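Local coordinates for protein heavy metal cation tricomponent efflux pump ZneA(CzcA-like) (Cupriavidus metallidurans, PDB 4K0J) that exports zinc ions in exchange for protons, as the inner-membrane RND pump of a tricomponent heavy-metal efflux system, at residues L926-W938 with R952-A965. Residues are numbered along the deposited sequence; the frame is centred on the assembly and turned at random.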
loop_
_atom_site.group_PDB
_atom_site.type_symbol
_atom_site.label_atom_id
_atom_site.label_comp_id
_atom_site.label_asym_id
_atom_site.label_seq_id
_atom_site.Cartn_x
_atom_site.Cartn_y
_atom_site.Cartn_z
ATOM N N LEU C 926 -30.832 -18.600 -28.990
ATOM C CA LEU C 926 -30.248 -18.288 -30.286
ATOM C C LEU C 926 -31.024 -19.019 -31.368
ATOM O O LEU C 926 -31.386 -18.432 -32.389
ATOM C CB LEU C 926 -28.775 -18.690 -30.345
ATOM C CG LEU C 926 -28.117 -18.344 -31.685
ATOM C CD1 LEU C 926 -28.079 -16.838 -31.864
ATOM C CD2 LEU C 926 -26.721 -18.935 -31.802
ATOM N N ASN C 927 -31.279 -20.304 -31.138
ATOM C CA ASN C 927 -32.075 -21.086 -32.079
ATOM C C ASN C 927 -33.494 -20.536 -32.240
ATOM O O ASN C 927 -34.000 -20.407 -33.365
ATOM C CB ASN C 927 -32.103 -22.563 -31.680
ATOM C CG ASN C 927 -30.831 -23.296 -32.070
ATOM O OD1 ASN C 927 -30.199 -22.972 -33.074
ATOM N ND2 ASN C 927 -30.449 -24.288 -31.274
ATOM N N ALA C 928 -34.122 -20.199 -31.116
ATOM C CA ALA C 928 -35.443 -19.572 -31.147
ATOM C C ALA C 928 -35.431 -18.268 -31.950
ATOM O O ALA C 928 -36.318 -18.022 -32.771
ATOM C CB ALA C 928 -35.946 -19.321 -29.735
ATOM N N ILE C 929 -34.416 -17.440 -31.709
ATOM C CA ILE C 929 -34.267 -16.170 -32.409
ATOM C C ILE C 929 -34.145 -16.377 -33.907
ATOM O O ILE C 929 -34.859 -15.747 -34.673
ATOM C CB ILE C 929 -33.048 -15.370 -31.909
ATOM C CG1 ILE C 929 -33.370 -14.684 -30.582
ATOM C CG2 ILE C 929 -32.637 -14.317 -32.928
ATOM C CD1 ILE C 929 -32.160 -14.071 -29.912
ATOM N N ILE C 930 -33.244 -17.264 -34.322
ATOM C CA ILE C 930 -33.064 -17.547 -35.745
ATOM C C ILE C 930 -34.367 -18.011 -36.391
ATOM O O ILE C 930 -34.780 -17.486 -37.436
ATOM C CB ILE C 930 -31.971 -18.604 -35.978
ATOM C CG1 ILE C 930 -30.598 -18.021 -35.642
ATOM C CG2 ILE C 930 -31.988 -19.082 -37.422
ATOM C CD1 ILE C 930 -30.219 -16.837 -36.506
ATOM N N MET C 931 -35.014 -18.986 -35.757
ATOM C CA MET C 931 -36.297 -19.491 -36.234
ATOM C C MET C 931 -37.309 -18.364 -36.443
ATOM O O MET C 931 -37.774 -18.132 -37.566
ATOM C CB MET C 931 -36.856 -20.525 -35.253
ATOM C CG MET C 931 -38.338 -20.816 -35.429
ATOM S SD MET C 931 -38.746 -21.368 -37.091
ATOM C CE MET C 931 -37.997 -22.993 -37.103
ATOM N N ILE C 932 -37.626 -17.660 -35.360
ATOM C CA ILE C 932 -38.651 -16.621 -35.381
ATOM C C ILE C 932 -38.315 -15.469 -36.328
ATOM O O ILE C 932 -39.204 -14.886 -36.944
ATOM C CB ILE C 932 -38.949 -16.099 -33.952
ATOM C CG1 ILE C 932 -40.304 -16.623 -33.474
ATOM C CG2 ILE C 932 -38.924 -14.579 -33.891
ATOM C CD1 ILE C 932 -40.427 -18.127 -33.530
ATOM N N ALA C 933 -37.028 -15.162 -36.458
ATOM C CA ALA C 933 -36.585 -14.072 -37.320
ATOM C C ALA C 933 -36.727 -14.429 -38.794
ATOM O O ALA C 933 -37.349 -13.687 -39.556
ATOM C CB ALA C 933 -35.151 -13.685 -37.007
ATOM N N ASN C 934 -36.150 -15.560 -39.198
ATOM C CA ASN C 934 -36.266 -15.992 -40.588
ATOM C C ASN C 934 -37.721 -16.241 -40.969
ATOM O O ASN C 934 -38.108 -16.060 -42.118
ATOM C CB ASN C 934 -35.408 -17.227 -40.863
ATOM C CG ASN C 934 -33.921 -16.925 -40.803
ATOM O OD1 ASN C 934 -33.481 -16.080 -40.026
ATOM N ND2 ASN C 934 -33.143 -17.605 -41.635
ATOM N N LEU C 935 -38.524 -16.638 -39.988
ATOM C CA LEU C 935 -39.959 -16.817 -40.188
ATOM C C LEU C 935 -40.647 -15.474 -40.461
ATOM O O LEU C 935 -41.225 -15.250 -41.538
ATOM C CB LEU C 935 -40.560 -17.473 -38.942
ATOM C CG LEU C 935 -41.997 -17.986 -38.965
ATOM C CD1 LEU C 935 -42.173 -18.991 -40.080
ATOM C CD2 LEU C 935 -42.344 -18.613 -37.627
ATOM N N ASN C 936 -40.559 -14.587 -39.473
ATOM C CA ASN C 936 -41.195 -13.273 -39.501
ATOM C C ASN C 936 -40.724 -12.401 -40.664
ATOM O O ASN C 936 -41.426 -11.482 -41.084
ATOM C CB ASN C 936 -40.948 -12.551 -38.171
ATOM C CG ASN C 936 -41.871 -11.367 -37.963
ATOM O OD1 ASN C 936 -42.938 -11.284 -38.570
ATOM N ND2 ASN C 936 -41.464 -10.446 -37.098
ATOM N N ARG C 937 -39.531 -12.688 -41.176
ATOM C CA ARG C 937 -38.997 -11.961 -42.323
ATOM C C ARG C 937 -39.404 -12.632 -43.631
ATOM O O ARG C 937 -39.626 -11.955 -44.634
ATOM C CB ARG C 937 -37.472 -11.839 -42.234
ATOM C CG ARG C 937 -36.830 -11.143 -43.428
ATOM C CD ARG C 937 -37.380 -9.735 -43.626
ATOM N NE ARG C 937 -36.870 -8.792 -42.635
ATOM C CZ ARG C 937 -35.803 -8.020 -42.818
ATOM N NH1 ARG C 937 -35.129 -8.077 -43.960
ATOM N NH2 ARG C 937 -35.408 -7.190 -41.862
ATOM N N TRP C 938 -39.502 -13.960 -43.617
ATOM C CA TRP C 938 -39.969 -14.690 -44.790
ATOM C C TRP C 938 -41.386 -14.267 -45.143
ATOM O O TRP C 938 -41.687 -13.988 -46.304
ATOM C CB TRP C 938 -39.943 -16.199 -44.554
ATOM C CG TRP C 938 -39.153 -16.951 -45.575
ATOM C CD1 TRP C 938 -37.943 -17.554 -45.394
ATOM C CD2 TRP C 938 -39.511 -17.175 -46.944
ATOM N NE1 TRP C 938 -37.528 -18.145 -46.562
ATOM C CE2 TRP C 938 -38.473 -17.924 -47.530
ATOM C CE3 TRP C 938 -40.610 -16.814 -47.732
ATOM C CZ2 TRP C 938 -38.501 -18.320 -48.868
ATOM C CZ3 TRP C 938 -40.636 -17.207 -49.059
ATOM C CH2 TRP C 938 -39.588 -17.953 -49.613
ATOM N N ARG C 952 -42.726 -22.731 -44.712
ATOM C CA ARG C 952 -41.823 -22.070 -45.653
ATOM C C ARG C 952 -40.678 -21.349 -44.943
ATOM O O ARG C 952 -39.509 -21.687 -45.130
ATOM C CB ARG C 952 -42.591 -21.090 -46.548
ATOM C CG ARG C 952 -43.392 -21.756 -47.660
ATOM C CD ARG C 952 -44.342 -20.776 -48.344
ATOM N NE ARG C 952 -43.639 -19.697 -49.034
ATOM C CZ ARG C 952 -44.240 -18.756 -49.758
ATOM N NH1 ARG C 952 -45.560 -18.758 -49.891
ATOM N NH2 ARG C 952 -43.521 -17.812 -50.350
ATOM N N GLY C 953 -41.020 -20.354 -44.130
ATOM C CA GLY C 953 -40.021 -19.582 -43.413
ATOM C C GLY C 953 -39.436 -20.312 -42.219
ATOM O O GLY C 953 -38.412 -19.904 -41.669
ATOM N N ALA C 954 -40.092 -21.398 -41.821
ATOM C CA ALA C 954 -39.656 -22.195 -40.682
ATOM C C ALA C 954 -39.146 -23.557 -41.137
ATOM O O ALA C 954 -38.220 -24.114 -40.547
ATOM C CB ALA C 954 -40.798 -22.366 -39.696
ATOM N N GLY C 955 -39.760 -24.084 -42.194
ATOM C CA GLY C 955 -39.421 -25.396 -42.712
ATOM C C GLY C 955 -38.037 -25.469 -43.324
ATOM O O GLY C 955 -37.448 -26.546 -43.424
ATOM N N GLU C 956 -37.515 -24.320 -43.737
ATOM C CA GLU C 956 -36.190 -24.258 -44.339
ATOM C C GLU C 956 -35.129 -23.873 -43.315
ATOM O O GLU C 956 -33.942 -23.809 -43.635
ATOM C CB GLU C 956 -36.176 -23.283 -45.516
ATOM C CG GLU C 956 -36.989 -23.749 -46.712
ATOM C CD GLU C 956 -36.944 -22.766 -47.862
ATOM O OE1 GLU C 956 -36.542 -21.605 -47.633
ATOM O OE2 GLU C 956 -37.307 -23.151 -48.995
ATOM N N ARG C 957 -35.565 -23.612 -42.086
ATOM C CA ARG C 957 -34.640 -23.324 -40.998
ATOM C C ARG C 957 -34.337 -24.599 -40.234
ATOM O O ARG C 957 -33.694 -24.569 -39.189
ATOM C CB ARG C 957 -35.207 -22.260 -40.058
ATOM C CG ARG C 957 -35.523 -20.956 -40.753
ATOM C CD ARG C 957 -34.394 -20.563 -41.692
ATOM N NE ARG C 957 -34.887 -19.872 -42.879
ATOM C CZ ARG C 957 -34.118 -19.489 -43.894
ATOM N NH1 ARG C 957 -32.812 -19.725 -43.863
ATOM N NH2 ARG C 957 -34.651 -18.868 -44.937
ATOM N N MET C 958 -34.812 -25.719 -40.769
ATOM C CA MET C 958 -34.558 -27.030 -40.184
ATOM C C MET C 958 -33.059 -27.279 -40.027
ATOM O O MET C 958 -32.573 -27.527 -38.922
ATOM C CB MET C 958 -35.199 -28.120 -41.050
ATOM C CG MET C 958 -34.827 -29.544 -40.660
ATOM S SD MET C 958 -35.705 -30.790 -41.634
ATOM C CE MET C 958 -35.278 -30.307 -43.307
ATOM N N ARG C 959 -32.329 -27.183 -41.133
ATOM C CA ARG C 959 -30.892 -27.458 -41.135
ATOM C C ARG C 959 -30.007 -26.541 -40.271
ATOM O O ARG C 959 -29.152 -27.047 -39.544
ATOM C CB ARG C 959 -30.353 -27.565 -42.566
ATOM C CG ARG C 959 -30.770 -28.848 -43.264
ATOM C CD ARG C 959 -30.434 -30.061 -42.409
ATOM N NE ARG C 959 -31.222 -31.234 -42.780
ATOM C CZ ARG C 959 -31.248 -32.367 -42.086
ATOM N NH1 ARG C 959 -31.996 -33.383 -42.493
ATOM N NH2 ARG C 959 -30.529 -32.486 -40.978
ATOM N N PRO C 960 -30.189 -25.204 -40.349
ATOM C CA PRO C 960 -29.357 -24.354 -39.486
ATOM C C PRO C 960 -29.574 -24.657 -38.005
ATOM O O PRO C 960 -28.610 -24.840 -37.255
ATOM C CB PRO C 960 -29.858 -22.939 -39.798
ATOM C CG PRO C 960 -30.444 -23.029 -41.140
ATOM C CD PRO C 960 -31.045 -24.397 -41.240
ATOM N N VAL C 961 -30.839 -24.717 -37.604
ATOM C CA VAL C 961 -31.194 -24.977 -36.219
ATOM C C VAL C 961 -30.663 -26.326 -35.747
ATOM O O VAL C 961 -30.047 -26.411 -34.686
ATOM C CB VAL C 961 -32.717 -24.909 -36.002
ATOM C CG1 VAL C 961 -33.069 -25.340 -34.586
ATOM C CG2 VAL C 961 -33.223 -23.503 -36.272
ATOM N N LEU C 962 -30.892 -27.373 -36.534
ATOM C CA LEU C 962 -30.397 -28.701 -36.178
ATOM C C LEU C 962 -28.876 -28.725 -36.071
ATOM O O LEU C 962 -28.316 -29.361 -35.176
ATOM C CB LEU C 962 -30.858 -29.749 -37.193
ATOM C CG LEU C 962 -32.337 -30.133 -37.164
ATOM C CD1 LEU C 962 -32.576 -31.389 -37.983
ATOM C CD2 LEU C 962 -32.815 -30.316 -35.736
ATOM N N MET C 963 -28.215 -28.020 -36.983
ATOM C CA MET C 963 -26.759 -27.990 -37.031
ATOM C C MET C 963 -26.194 -27.336 -35.777
ATOM O O MET C 963 -25.335 -27.909 -35.096
ATOM C CB MET C 963 -26.289 -27.248 -38.283
ATOM C CG MET C 963 -24.948 -27.707 -38.824
ATOM S SD MET C 963 -24.649 -27.144 -40.511
ATOM C CE MET C 963 -24.769 -25.371 -40.299
ATOM N N THR C 964 -26.696 -26.142 -35.474
ATOM C CA THR C 964 -26.302 -25.420 -34.269
ATOM C C THR C 964 -26.570 -26.256 -33.023
ATOM O O THR C 964 -25.698 -26.416 -32.163
ATOM C CB THR C 964 -27.068 -24.094 -34.133
ATOM O OG1 THR C 964 -28.477 -24.348 -34.160
ATOM C CG2 THR C 964 -26.709 -23.144 -35.268
ATOM N N ALA C 965 -27.785 -26.791 -32.941
ATOM C CA ALA C 965 -28.221 -27.582 -31.797
ATOM C C ALA C 965 -27.453 -28.890 -31.668
ATOM O O ALA C 965 -27.530 -29.562 -30.640
ATOM C CB ALA C 965 -29.705 -27.857 -31.882
#
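Arg952 reaches the far rim of the Trp938 indole. Its NH2 comes to 3.2 Å from Trp938 CZ3, with the guanidinium edge-on and the two planes 76° apart. This arginine is poorly ordered, so the detail is doubtful. Gly953 lies against the same indole: its CA is 3.5 Å from Trp938 CG, and its backbone N sits over one ring face near the rim. Here the two backbones come closest, with the CA atoms of Gly953 and Leu935 4.2 Å apart. The CB of Ala954 lies in a small apolar patch, 3.5 Å from Met931 SD and 3.7 Å from Leu935 CD1. In Met931 CG is anti to the backbone N (chi1 163°), and two further bends turn SD and CE toward Ala954. Arg957, the N-cap residue of helix 958-970, folds its side chain across Asn934. The Asn934 amide meets one guanidinium face nearly edge-on, ND2 nearest, the planes 73° apart. Arg957 NH2 meets the Trp938 ring edge near NE1; both are donors, so they touch without a hydrogen bond. Val961 rests CG1 on the Asn927 amide, 3.9 Å from its CG. Thr964 OG1 lies between Asn927 OD1 and the Val961 carbonyl. Either could take its single proton, so the bond across the helices is unsettled. The methyl of Ala965 touches Asn927 ND2.

Helices 911-939 and 958-970 of the RND transmembrane domain, predicted to span the membrane, run antiparallel here, with axes 10.0 Å apart. Helix 503-516 packs alongside, and Tyr510 OH hydrogen-bonds Ala954 O. Helix 399-411 touches Arg957, Pro960 and Thr964, the last with Asp399; helix 884-888 backs Ala928, Ile929 and Ile932.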